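Long-range contacts in copper-containing nitrite reductase (Thermus scotoductus, PDB 6HBE), which probably reduces nitrite to nitric oxide at copper centres, taking its electrons from a cytochrome c, and works as a homotrimer: residues Met54-Glu59 against Met133-Pro138; Lys155-Gln160 against Arg201-Asn206; Asn210-Leu215 against Thr240-Pro245; Tyr224-Gly229 against Ser248-Trp253. One frame throughout, in Å; residues are numbered along the deposited sequence.

Interaction 1: residues Met54-Glu59 against Met133-Pro138; sequences MLVVEE and MIVVEP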
# COMPACT_ATOMS: atom_id res chain seq x y z
N MET C 54 -13.84 -25.37 1.21
CA MET C 54 -14.60 -24.65 0.19
C MET C 54 -16.00 -25.20 0.14
O MET C 54 -16.17 -26.42 -0.01
CB MET C 54 -13.93 -24.80 -1.19
CG MET C 54 -14.67 -24.05 -2.31
SD MET C 54 -13.93 -24.25 -3.95
CE MET C 54 -14.51 -25.90 -4.40
N LEU C 55 -17.01 -24.31 0.23
CA LEU C 55 -18.43 -24.68 0.20
C LEU C 55 -19.05 -24.25 -1.10
O LEU C 55 -18.83 -23.12 -1.54
CB LEU C 55 -19.17 -24.01 1.36
CG LEU C 55 -18.42 -23.89 2.69
CD1 LEU C 55 -19.30 -23.18 3.75
CD2 LEU C 55 -17.93 -25.22 3.22
N VAL C 56 -19.80 -25.14 -1.76
CA VAL C 56 -20.47 -24.81 -3.02
C VAL C 56 -21.94 -25.22 -2.92
O VAL C 56 -22.24 -26.38 -2.60
CB VAL C 56 -19.83 -25.55 -4.22
CG1 VAL C 56 -20.57 -25.21 -5.52
CG2 VAL C 56 -18.35 -25.20 -4.34
N VAL C 57 -22.83 -24.28 -3.20
CA VAL C 57 -24.27 -24.50 -3.21
C VAL C 57 -24.87 -23.87 -4.45
O VAL C 57 -24.16 -23.21 -5.23
CB VAL C 57 -24.96 -23.95 -1.93
CG1 VAL C 57 -24.26 -24.47 -0.68
CG2 VAL C 57 -25.01 -22.41 -1.93
N GLU C 58 -26.16 -24.12 -4.65
CA GLU C 58 -26.93 -23.52 -5.74
C GLU C 58 -27.78 -22.37 -5.20
O GLU C 58 -28.19 -22.39 -4.03
CB GLU C 58 -27.86 -24.57 -6.41
CG GLU C 58 -27.15 -25.82 -6.93
CD GLU C 58 -26.20 -25.57 -8.12
OE1 GLU C 58 -25.04 -26.05 -8.10
OE2 GLU C 58 -26.61 -24.92 -9.10
N GLU C 59 -28.03 -21.38 -6.07
CA GLU C 59 -28.92 -20.26 -5.78
C GLU C 59 -30.32 -20.75 -5.32
O GLU C 59 -30.93 -21.62 -5.97
CB GLU C 59 -29.06 -19.33 -6.98
CG GLU C 59 -29.96 -18.10 -6.74
CD GLU C 59 -30.07 -17.17 -7.93
OE1 GLU C 59 -29.41 -17.39 -8.97
OE2 GLU C 59 -30.84 -16.19 -7.83
N MET C 133 -13.84 -19.75 1.09
CA MET C 133 -14.80 -19.39 0.04
C MET C 133 -16.12 -20.19 0.12
O MET C 133 -16.10 -21.41 0.34
CB MET C 133 -14.15 -19.65 -1.35
CG MET C 133 -15.02 -19.44 -2.61
SD MET C 133 -14.25 -20.00 -4.17
CE MET C 133 -12.78 -18.96 -4.29
N ILE C 134 -17.24 -19.51 -0.13
CA ILE C 134 -18.52 -20.14 -0.42
C ILE C 134 -19.01 -19.60 -1.75
O ILE C 134 -19.06 -18.37 -1.95
CB ILE C 134 -19.62 -20.03 0.70
CG1 ILE C 134 -20.97 -20.61 0.21
CG2 ILE C 134 -19.83 -18.60 1.16
CD1 ILE C 134 -21.97 -20.87 1.31
N VAL C 135 -19.31 -20.53 -2.67
CA VAL C 135 -19.83 -20.24 -3.99
C VAL C 135 -21.32 -20.56 -4.06
O VAL C 135 -21.75 -21.66 -3.64
CB VAL C 135 -19.13 -21.08 -5.09
CG1 VAL C 135 -19.69 -20.77 -6.47
CG2 VAL C 135 -17.62 -20.85 -5.07
N VAL C 136 -22.07 -19.63 -4.63
CA VAL C 136 -23.51 -19.75 -4.93
C VAL C 136 -23.70 -19.70 -6.44
O VAL C 136 -23.63 -18.65 -7.06
CB VAL C 136 -24.35 -18.65 -4.23
CG1 VAL C 136 -25.85 -18.85 -4.49
CG2 VAL C 136 -24.10 -18.64 -2.73
N GLU C 137 -23.91 -20.87 -7.04
CA GLU C 137 -24.03 -20.98 -8.51
C GLU C 137 -25.38 -20.42 -8.96
O GLU C 137 -26.41 -20.87 -8.45
CB GLU C 137 -24.05 -22.45 -8.96
CG GLU C 137 -22.75 -23.03 -9.43
CD GLU C 137 -22.00 -22.26 -10.53
OE1 GLU C 137 -20.83 -22.06 -10.28
OE2 GLU C 137 -22.50 -21.91 -11.62
N PRO C 138 -25.38 -19.51 -9.96
CA PRO C 138 -26.63 -18.87 -10.37
C PRO C 138 -27.56 -19.80 -11.15
O PRO C 138 -27.10 -20.72 -11.83
CB PRO C 138 -26.17 -17.75 -11.30
CG PRO C 138 -24.87 -18.24 -11.86
CD PRO C 138 -24.23 -19.01 -10.74
O HOH W 1 -28.03 -22.83 -9.74
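Leu55 N gives its hydrogen to Met133 O at 3.0 Å, the first of five backbone bonds whose donors come from the two strands in turn. Leu55 O then takes Val135 N, Val57 N reaches Val135 O at 2.9 Å with the donor nearly in line with the carbonyl, and Val57 O takes Glu137 N. The last rung, Glu59 N to Glu137 O, comes in 26° from the carbonyl plane. Four of these acceptors also receive a CA-H contact, the shortest from Ile134 CA to Leu55 O (3.2 Å). This is the parallel ladder at one margin of a sheet in the multicopper-oxidase (cupredoxin) domain; Ile134 and Val136 use their other backbone edge on Phe111 and Gly109 of strand 109-114, while Val56 O and Glu58 N turn outward to Arg22 and Asp61. Glu58 and Glu137 lie side by side. Bent at chi2 (-67°), Glu58 brings OE2 within 3.6 Å of Glu137 CB, and a water joins OE2 (2.6 Å) to Glu137 O (2.9 Å). Glu137 OE1 is hydrogen-bonded to Tyr203 OH. The extended Glu59 lays OE1 3.4 Å from Pro138 CA, where Lys139 N binds it.

Interaction 2: residues Lys155-Gln160 against Arg201-Asn206; sequences KLYIIQ and RIYFLN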
# COMPACT_ATOMS: atom_id res chain seq x y z
N LYS C 155 -13.28 -26.37 -14.02
CA LYS C 155 -13.48 -25.27 -13.06
C LYS C 155 -12.26 -25.16 -12.15
O LYS C 155 -11.76 -26.18 -11.65
CB LYS C 155 -14.73 -25.52 -12.22
CG LYS C 155 -16.02 -25.45 -13.03
CD LYS C 155 -17.21 -25.79 -12.14
CE LYS C 155 -18.54 -25.47 -12.84
NZ LYS C 155 -19.69 -25.79 -11.94
N LEU C 156 -11.81 -23.93 -11.93
CA LEU C 156 -10.65 -23.64 -11.10
C LEU C 156 -11.13 -22.64 -10.04
O LEU C 156 -11.63 -21.58 -10.39
CB LEU C 156 -9.55 -23.01 -11.94
CG LEU C 156 -9.01 -23.80 -13.14
CD1 LEU C 156 -7.94 -22.99 -13.83
CD2 LEU C 156 -8.44 -25.15 -12.72
N TYR C 157 -10.97 -23.00 -8.77
CA TYR C 157 -11.35 -22.16 -7.62
C TYR C 157 -10.06 -21.69 -6.93
O TYR C 157 -9.25 -22.53 -6.47
CB TYR C 157 -12.25 -22.92 -6.66
CG TYR C 157 -13.58 -23.44 -7.25
CD1 TYR C 157 -13.65 -24.72 -7.82
CD2 TYR C 157 -14.75 -22.73 -7.13
CE1 TYR C 157 -14.85 -25.25 -8.29
CE2 TYR C 157 -15.95 -23.25 -7.59
CZ TYR C 157 -15.99 -24.52 -8.19
OH TYR C 157 -17.16 -25.06 -8.67
N ILE C 158 -9.87 -20.37 -6.87
CA ILE C 158 -8.60 -19.78 -6.41
C ILE C 158 -8.81 -18.68 -5.33
O ILE C 158 -9.53 -17.72 -5.59
CB ILE C 158 -7.85 -19.10 -7.60
CG1 ILE C 158 -7.58 -20.09 -8.76
CG2 ILE C 158 -6.52 -18.49 -7.13
CD1 ILE C 158 -6.44 -21.04 -8.49
N ILE C 159 -8.14 -18.80 -4.19
CA ILE C 159 -8.03 -17.71 -3.21
C ILE C 159 -6.62 -17.17 -3.24
O ILE C 159 -5.67 -17.96 -3.25
CB ILE C 159 -8.39 -18.16 -1.78
CG1 ILE C 159 -9.92 -18.23 -1.64
CG2 ILE C 159 -7.79 -17.25 -0.72
CD1 ILE C 159 -10.43 -18.90 -0.36
N GLN C 160 -6.51 -15.84 -3.27
CA GLN C 160 -5.28 -15.13 -2.97
C GLN C 160 -5.28 -14.65 -1.53
O GLN C 160 -6.24 -14.02 -1.11
CB GLN C 160 -5.08 -13.94 -3.93
CG GLN C 160 -3.73 -13.25 -3.73
CD GLN C 160 -3.49 -12.10 -4.70
OE1 GLN C 160 -3.69 -12.22 -5.93
NE2 GLN C 160 -3.08 -10.95 -4.16
N ARG C 201 -13.68 -22.07 -16.48
CA ARG C 201 -14.36 -21.08 -15.61
C ARG C 201 -13.59 -20.96 -14.28
O ARG C 201 -13.36 -21.95 -13.59
CB ARG C 201 -15.85 -21.40 -15.40
CG ARG C 201 -16.67 -20.24 -14.81
CD ARG C 201 -18.13 -20.28 -15.27
NE ARG C 201 -18.91 -21.28 -14.55
CZ ARG C 201 -19.89 -22.06 -15.05
NH1 ARG C 201 -20.25 -22.02 -16.34
NH2 ARG C 201 -20.52 -22.89 -14.23
N ILE C 202 -13.16 -19.73 -13.95
CA ILE C 202 -12.28 -19.45 -12.80
C ILE C 202 -13.15 -18.71 -11.77
O ILE C 202 -13.86 -17.76 -12.12
CB ILE C 202 -11.05 -18.60 -13.21
CG1 ILE C 202 -10.22 -19.33 -14.29
CG2 ILE C 202 -10.15 -18.28 -12.00
CD1 ILE C 202 -9.25 -18.43 -15.03
N TYR C 203 -13.12 -19.17 -10.54
CA TYR C 203 -13.82 -18.54 -9.41
C TYR C 203 -12.70 -17.96 -8.54
O TYR C 203 -11.96 -18.73 -7.91
CB TYR C 203 -14.64 -19.59 -8.66
CG TYR C 203 -15.77 -20.26 -9.47
CD1 TYR C 203 -15.49 -21.28 -10.39
CD2 TYR C 203 -17.09 -19.89 -9.28
CE1 TYR C 203 -16.50 -21.91 -11.11
CE2 TYR C 203 -18.13 -20.50 -10.01
CZ TYR C 203 -17.82 -21.50 -10.93
OH TYR C 203 -18.82 -22.14 -11.65
N PHE C 204 -12.57 -16.63 -8.51
CA PHE C 204 -11.43 -15.95 -7.85
C PHE C 204 -11.90 -15.08 -6.70
O PHE C 204 -12.78 -14.23 -6.90
CB PHE C 204 -10.69 -15.08 -8.87
CG PHE C 204 -9.56 -14.26 -8.26
CD1 PHE C 204 -8.52 -14.89 -7.62
CD2 PHE C 204 -9.52 -12.88 -8.40
CE1 PHE C 204 -7.48 -14.17 -7.07
CE2 PHE C 204 -8.44 -12.15 -7.88
CZ PHE C 204 -7.44 -12.81 -7.18
N LEU C 205 -11.29 -15.25 -5.51
CA LEU C 205 -11.56 -14.40 -4.36
C LEU C 205 -10.23 -13.90 -3.81
O LEU C 205 -9.36 -14.71 -3.46
CB LEU C 205 -12.32 -15.19 -3.27
CG LEU C 205 -12.50 -14.55 -1.88
CD1 LEU C 205 -13.34 -13.31 -1.93
CD2 LEU C 205 -13.08 -15.51 -0.86
N ASN C 206 -10.08 -12.58 -3.71
CA ASN C 206 -8.90 -11.99 -3.02
C ASN C 206 -9.33 -11.76 -1.58
O ASN C 206 -10.13 -10.85 -1.32
CB ASN C 206 -8.45 -10.64 -3.63
CG ASN C 206 -7.24 -10.04 -2.93
OD1 ASN C 206 -6.55 -10.71 -2.14
ND2 ASN C 206 -6.98 -8.73 -3.17
O HOH W 2 -3.80 -10.68 -1.30
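Tyr203 lies flat against Tyr157 in an offset stack, ring centroids 4.5 Å apart and planes 19° from parallel. Traced outward, its CB sits 3.5 Å from Tyr157 CD2; CG, CD1 and CD2 lie under Tyr157 CE2, which is poised 3.4 Å above the ring plane toward the rim; CE1 is followed at its margin by the aliphatic chain of Lys155; Leu156 O lies in plane at the ring edge; and OH ends near Lys155 CE at 3.5 Å. In both tyrosines CG stands opposite the carbonyl carbon (chi1 near -60°), a shared setting that sends the rings off the sheet in the same direction. A parallel ladder, Leu156 N to Arg201 O through Gln160 N to Leu205 O, lies inside the second cupredoxin-like domain, its Tyr157, Tyr203 and Leu205 face packed on Val135 and Met133. Arg201 bends at chi3 and holds Tyr203 OH, which Glu137 also binds, side-on with NE (3.0 Å) and NH2, the oxygen 1° out of the guanidinium plane; its NH1 serves Tyr199 OH and Glu145 (a salt bridge). A leucine in place of Tyr203 would probably leave Glu137 and Arg201 without their shared hydroxyl and Tyr157 without its stacking partner. On the other face, Phe204 CD1 approaches Ile158 O obliquely, and a water accepts from Gln160 NE2 and donates to Asn206 OD1; Gln160 OE1 binds Ser213 OG, and Asn206 ND2 binds Ala243 O.

Interaction 3: residues Asn210-Leu215 against Thr240-Pro245; sequences NLTSTL and TALAGP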
# COMPACT_ATOMS: atom_id res chain seq x y z
N ASN C 210 -4.97 -7.01 3.36
CA ASN C 210 -4.57 -5.61 3.06
C ASN C 210 -4.41 -5.20 1.59
O ASN C 210 -4.66 -4.05 1.25
CB ASN C 210 -3.23 -5.30 3.75
CG ASN C 210 -3.37 -5.04 5.24
OD1 ASN C 210 -4.35 -4.44 5.69
ND2 ASN C 210 -2.39 -5.46 6.00
N LEU C 211 -3.96 -6.11 0.73
CA LEU C 211 -3.45 -5.73 -0.61
C LEU C 211 -4.44 -6.01 -1.75
O LEU C 211 -5.26 -6.94 -1.66
CB LEU C 211 -2.11 -6.39 -0.89
CG LEU C 211 -1.09 -6.17 0.21
CD1 LEU C 211 0.13 -7.00 -0.02
CD2 LEU C 211 -0.75 -4.68 0.43
N THR C 212 -4.36 -5.19 -2.79
CA THR C 212 -5.24 -5.33 -3.97
C THR C 212 -4.53 -6.29 -4.94
O THR C 212 -3.30 -6.43 -4.91
CB THR C 212 -5.48 -3.92 -4.56
OG1 THR C 212 -6.26 -3.15 -3.61
CG2 THR C 212 -6.17 -3.93 -5.94
N SER C 213 -5.32 -6.93 -5.81
CA SER C 213 -4.85 -7.90 -6.82
C SER C 213 -5.33 -7.48 -8.19
O SER C 213 -6.41 -6.89 -8.32
CB SER C 213 -5.39 -9.30 -6.49
OG SER C 213 -4.91 -10.30 -7.40
N THR C 214 -4.54 -7.78 -9.22
CA THR C 214 -4.95 -7.64 -10.62
C THR C 214 -4.64 -8.98 -11.30
O THR C 214 -3.53 -9.20 -11.80
CB THR C 214 -4.29 -6.44 -11.37
OG1 THR C 214 -2.88 -6.37 -11.07
CG2 THR C 214 -4.94 -5.11 -10.91
N LEU C 215 -5.63 -9.86 -11.34
CA LEU C 215 -5.42 -11.23 -11.85
C LEU C 215 -5.26 -11.23 -13.37
O LEU C 215 -5.98 -10.52 -14.05
CB LEU C 215 -6.55 -12.18 -11.46
CG LEU C 215 -6.27 -13.68 -11.62
CD1 LEU C 215 -5.23 -14.16 -10.63
CD2 LEU C 215 -7.52 -14.50 -11.41
N THR C 240 -6.79 -7.82 -17.12
CA THR C 240 -6.72 -7.88 -15.68
C THR C 240 -8.14 -7.90 -15.06
O THR C 240 -9.08 -7.34 -15.63
CB THR C 240 -5.98 -6.67 -15.07
OG1 THR C 240 -6.37 -5.47 -15.73
CG2 THR C 240 -4.49 -6.84 -15.14
N ALA C 241 -8.25 -8.54 -13.89
CA ALA C 241 -9.42 -8.49 -13.02
C ALA C 241 -9.03 -7.83 -11.68
O ALA C 241 -8.39 -8.46 -10.83
CB ALA C 241 -9.95 -9.89 -12.79
N LEU C 242 -9.36 -6.55 -11.54
CA LEU C 242 -9.04 -5.75 -10.35
C LEU C 242 -9.90 -6.21 -9.12
O LEU C 242 -11.12 -6.28 -9.22
CB LEU C 242 -9.31 -4.26 -10.65
CG LEU C 242 -9.15 -3.30 -9.48
CD1 LEU C 242 -7.70 -3.24 -9.00
CD2 LEU C 242 -9.64 -1.91 -9.80
N ALA C 243 -9.24 -6.56 -8.01
CA ALA C 243 -9.92 -7.03 -6.78
C ALA C 243 -9.25 -6.52 -5.52
O ALA C 243 -8.10 -6.93 -5.21
CB ALA C 243 -10.00 -8.55 -6.78
N GLY C 244 -9.95 -5.67 -4.77
CA GLY C 244 -9.52 -5.35 -3.43
C GLY C 244 -9.80 -6.47 -2.45
O GLY C 244 -10.36 -7.50 -2.84
N PRO C 245 -9.38 -6.31 -1.17
CA PRO C 245 -9.71 -7.34 -0.16
C PRO C 245 -11.22 -7.63 -0.03
O PRO C 245 -11.99 -6.72 0.23
CB PRO C 245 -9.11 -6.77 1.13
CG PRO C 245 -7.94 -5.97 0.63
CD PRO C 245 -8.43 -5.32 -0.64
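Leu242 and the two threonines facing it owe their contact to their torsions: Leu242 sends CG opposite its own nitrogen (chi1 175°) and turns again at chi2 (65°), bringing CD1 over the neighbouring strand. There Leu242 CD1 to Thr212 CG2 is tight at 3.5 Å, and Leu242 CD1 to Thr214 CG2 is 3.8 Å. In Thr214 the hydroxyl sits between backbone N and carbonyl carbon, with its methyl turned toward Leu242; Thr214 CB rests 3.8 Å from Thr240 CG2. On the reverse face Leu215 CB and Ala241 CB stand 4.3 Å apart. Four backbone bonds join the antiparallel strands in two hydrogen-bonded pairs, Ser213 with Ala243 and Leu215 with Ala241, unequal in quality: Ala241 N lies on a lone pair of Leu215 O, whereas Leu215 N comes to Ala241 O from 43° above the carbonyl plane. Past the ladder, Pro245 directs its ring at the chain before Thr212, CG lying 3.7 Å from both Asn210 C and Leu211 O. Exchanging Pro245 for glycine would probably open a gap beside Asn210 and Leu211 and leave the chain after strand 241-243 freer to turn. Two hydroxyls serve the second subunit: Thr214 OG1 bonds to Pro245 O of that subunit, and Thr240 OG1 to its Asp247. Leu242 packs on Leu242 of the third subunit, and Thr214 lies beside His267, seen to bind copper in this protein, consistent with the type 2 site of nitrite reductases. The arrangement is an antiparallel pair at the edge of a cupredoxin-like sheet, set at the trimer interface where such copper sites form.

Interaction 4: residues Tyr224-Gly229 against Ser248-Trp253; sequences YMYYQG and SWVIEW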
# COMPACT_ATOMS: atom_id res chain seq x y z
N TYR C 224 -15.08 -13.02 -20.82
CA TYR C 224 -16.18 -12.48 -20.01
C TYR C 224 -15.82 -12.58 -18.53
O TYR C 224 -15.33 -13.60 -18.10
CB TYR C 224 -17.48 -13.28 -20.22
CG TYR C 224 -17.90 -13.49 -21.67
CD1 TYR C 224 -18.02 -12.41 -22.55
CD2 TYR C 224 -18.24 -14.77 -22.14
CE1 TYR C 224 -18.41 -12.60 -23.89
CE2 TYR C 224 -18.64 -14.97 -23.48
CZ TYR C 224 -18.72 -13.89 -24.35
OH TYR C 224 -19.12 -14.09 -25.66
N MET C 225 -16.10 -11.53 -17.75
CA MET C 225 -15.91 -11.54 -16.30
C MET C 225 -17.15 -10.98 -15.61
O MET C 225 -17.81 -10.12 -16.15
CB MET C 225 -14.70 -10.71 -15.88
CG MET C 225 -13.50 -10.81 -16.79
SD MET C 225 -11.96 -10.18 -16.10
CE MET C 225 -12.42 -8.50 -15.72
N TYR C 226 -17.42 -11.45 -14.40
CA TYR C 226 -18.59 -11.06 -13.64
C TYR C 226 -18.16 -10.60 -12.25
O TYR C 226 -17.69 -11.41 -11.45
CB TYR C 226 -19.57 -12.23 -13.56
CG TYR C 226 -19.86 -12.84 -14.92
CD1 TYR C 226 -19.06 -13.86 -15.43
CD2 TYR C 226 -20.92 -12.37 -15.71
CE1 TYR C 226 -19.31 -14.41 -16.70
CE2 TYR C 226 -21.17 -12.91 -16.96
CZ TYR C 226 -20.38 -13.92 -17.46
OH TYR C 226 -20.63 -14.46 -18.70
N TYR C 227 -18.30 -9.31 -11.97
CA TYR C 227 -17.93 -8.75 -10.66
C TYR C 227 -18.84 -9.32 -9.55
O TYR C 227 -20.07 -9.37 -9.71
CB TYR C 227 -17.92 -7.23 -10.68
CG TYR C 227 -17.42 -6.53 -9.39
CD1 TYR C 227 -16.14 -6.77 -8.87
CD2 TYR C 227 -18.22 -5.61 -8.71
CE1 TYR C 227 -15.69 -6.12 -7.71
CE2 TYR C 227 -17.79 -4.95 -7.57
CZ TYR C 227 -16.52 -5.19 -7.06
OH TYR C 227 -16.15 -4.52 -5.89
N GLN C 228 -18.19 -9.80 -8.49
CA GLN C 228 -18.79 -10.57 -7.37
C GLN C 228 -19.27 -11.97 -7.77
O GLN C 228 -19.87 -12.66 -6.94
CB GLN C 228 -19.93 -9.79 -6.71
CG GLN C 228 -19.54 -8.36 -6.32
CD GLN C 228 -18.78 -8.31 -5.00
OE1 GLN C 228 -19.15 -8.99 -4.04
NE2 GLN C 228 -17.77 -7.46 -4.92
N GLY C 229 -19.01 -12.40 -8.99
CA GLY C 229 -19.64 -13.62 -9.55
C GLY C 229 -21.12 -13.51 -9.95
O GLY C 229 -21.72 -14.54 -10.32
N SER C 248 -14.36 -10.32 -5.46
CA SER C 248 -14.32 -11.60 -6.19
C SER C 248 -14.77 -11.42 -7.64
O SER C 248 -15.39 -10.40 -7.96
CB SER C 248 -15.25 -12.63 -5.54
OG SER C 248 -16.64 -12.26 -5.71
N TRP C 249 -14.43 -12.40 -8.47
CA TRP C 249 -14.82 -12.48 -9.87
C TRP C 249 -15.13 -13.92 -10.27
O TRP C 249 -14.52 -14.84 -9.74
CB TRP C 249 -13.68 -11.98 -10.79
CG TRP C 249 -13.37 -10.51 -10.71
CD1 TRP C 249 -12.43 -9.91 -9.88
CD2 TRP C 249 -13.95 -9.46 -11.48
NE1 TRP C 249 -12.42 -8.56 -10.09
CE2 TRP C 249 -13.33 -8.24 -11.07
CE3 TRP C 249 -14.91 -9.41 -12.50
CZ2 TRP C 249 -13.64 -6.99 -11.65
CZ3 TRP C 249 -15.24 -8.15 -13.07
CH2 TRP C 249 -14.62 -6.96 -12.62
N VAL C 250 -16.08 -14.10 -11.21
CA VAL C 250 -16.10 -15.30 -12.08
C VAL C 250 -15.60 -14.90 -13.49
O VAL C 250 -15.98 -13.86 -14.01
CB VAL C 250 -17.51 -15.95 -12.15
CG1 VAL C 250 -17.58 -17.06 -13.18
CG2 VAL C 250 -17.87 -16.52 -10.79
N ILE C 251 -14.69 -15.70 -14.06
CA ILE C 251 -14.06 -15.41 -15.35
C ILE C 251 -14.29 -16.63 -16.28
O ILE C 251 -14.07 -17.77 -15.87
CB ILE C 251 -12.55 -15.16 -15.13
CG1 ILE C 251 -12.33 -13.87 -14.30
CG2 ILE C 251 -11.77 -15.11 -16.44
CD1 ILE C 251 -10.97 -13.84 -13.61
N GLU C 252 -14.74 -16.37 -17.51
CA GLU C 252 -14.84 -17.38 -18.58
C GLU C 252 -13.80 -17.07 -19.68
O GLU C 252 -13.74 -15.94 -20.15
CB GLU C 252 -16.26 -17.34 -19.17
CG GLU C 252 -17.35 -17.73 -18.20
CD GLU C 252 -18.74 -17.72 -18.85
OE1 GLU C 252 -19.16 -16.69 -19.37
OE2 GLU C 252 -19.41 -18.77 -18.85
N TRP C 253 -13.00 -18.07 -20.05
CA TRP C 253 -11.94 -17.91 -21.03
C TRP C 253 -11.71 -19.27 -21.71
O TRP C 253 -11.68 -20.30 -21.03
CB TRP C 253 -10.63 -17.42 -20.33
CG TRP C 253 -9.37 -17.33 -21.19
CD1 TRP C 253 -9.15 -16.50 -22.26
CD2 TRP C 253 -8.14 -18.04 -20.99
NE1 TRP C 253 -7.89 -16.70 -22.77
CE2 TRP C 253 -7.25 -17.64 -22.02
CE3 TRP C 253 -7.73 -19.04 -20.10
CZ2 TRP C 253 -5.95 -18.16 -22.12
CZ3 TRP C 253 -6.44 -19.54 -20.21
CH2 TRP C 253 -5.58 -19.11 -21.23
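Trp249 is held between two residues of the adjacent strand: Met225 CE lies over one face of its six-membered ring, 4.1 Å from the centroid, and Tyr227 CB over the opposite face at 4.0 Å. Farther up on the methionine side, SD adds a Met-aromatic contact. The Tyr227 ring is inclined 56° to the indole. Two antiparallel strands of a cupredoxin-like sheet carry these groups, and strand 222-227 ends in a type II beta turn, Tyr226 to Gly229. Tyr226 O accepts twice there, from Val250 N across the ladder and from Gly229 N within the turn. On the other face of the sheet the Tyr226 and Tyr224 rings both present an edge to Glu252 OE1. Tyr226 CG stands opposite the carbonyl carbon (chi1 -50°), sending the ring along the neighbouring strand until Tyr226 OH donates to Glu252 OE1 at 2.8 Å, from above the carboxylate plane, 41° out of it. The same oxygen also takes Met144 N, and Glu252 OE2 binds Tyr199, so both carboxylate oxygens have partners. The indole NE1 is satisfied by Leu242 O, which ties the tryptophan to strand 241-243. Gln228, at the turn, reaches Gln239 and Thr240 of the third subunit, placing this end of the sheet at the trimer interface. Its backbone N bonds to Ser248 O at 2.9 Å, coming from well above the carbonyl plane. Gly229, with positive phi, sets its CA 3.6 Å from Val250 CG2.

Overall arrangement
Interactions 2 and 4 belong to one sheet: strands 199-208 and 248-254 are neighbours, joined by Ile202 N to Ile251 O and Phe204 N to Trp249 O, both 2.9 Å. Interaction 1 packs on the Tyr157 and Tyr203 face of interaction 2, with Met54 SD 3.4 Å from Tyr157 CG. Interaction 3, in the partner sheet of the same domain, is tied to interaction 2 through Gln160 OE1 to Ser213 OG (2.7 Å) and touches interaction 4, where Ala241 CB is 3.9 Å from Met225 SD. A bound copper ion, not necessarily the same one, lies about 7 Å from the Thr240 side chain, about 9 Å from that of Leu205 and about 11 Å from those of Ile134 and Gln228.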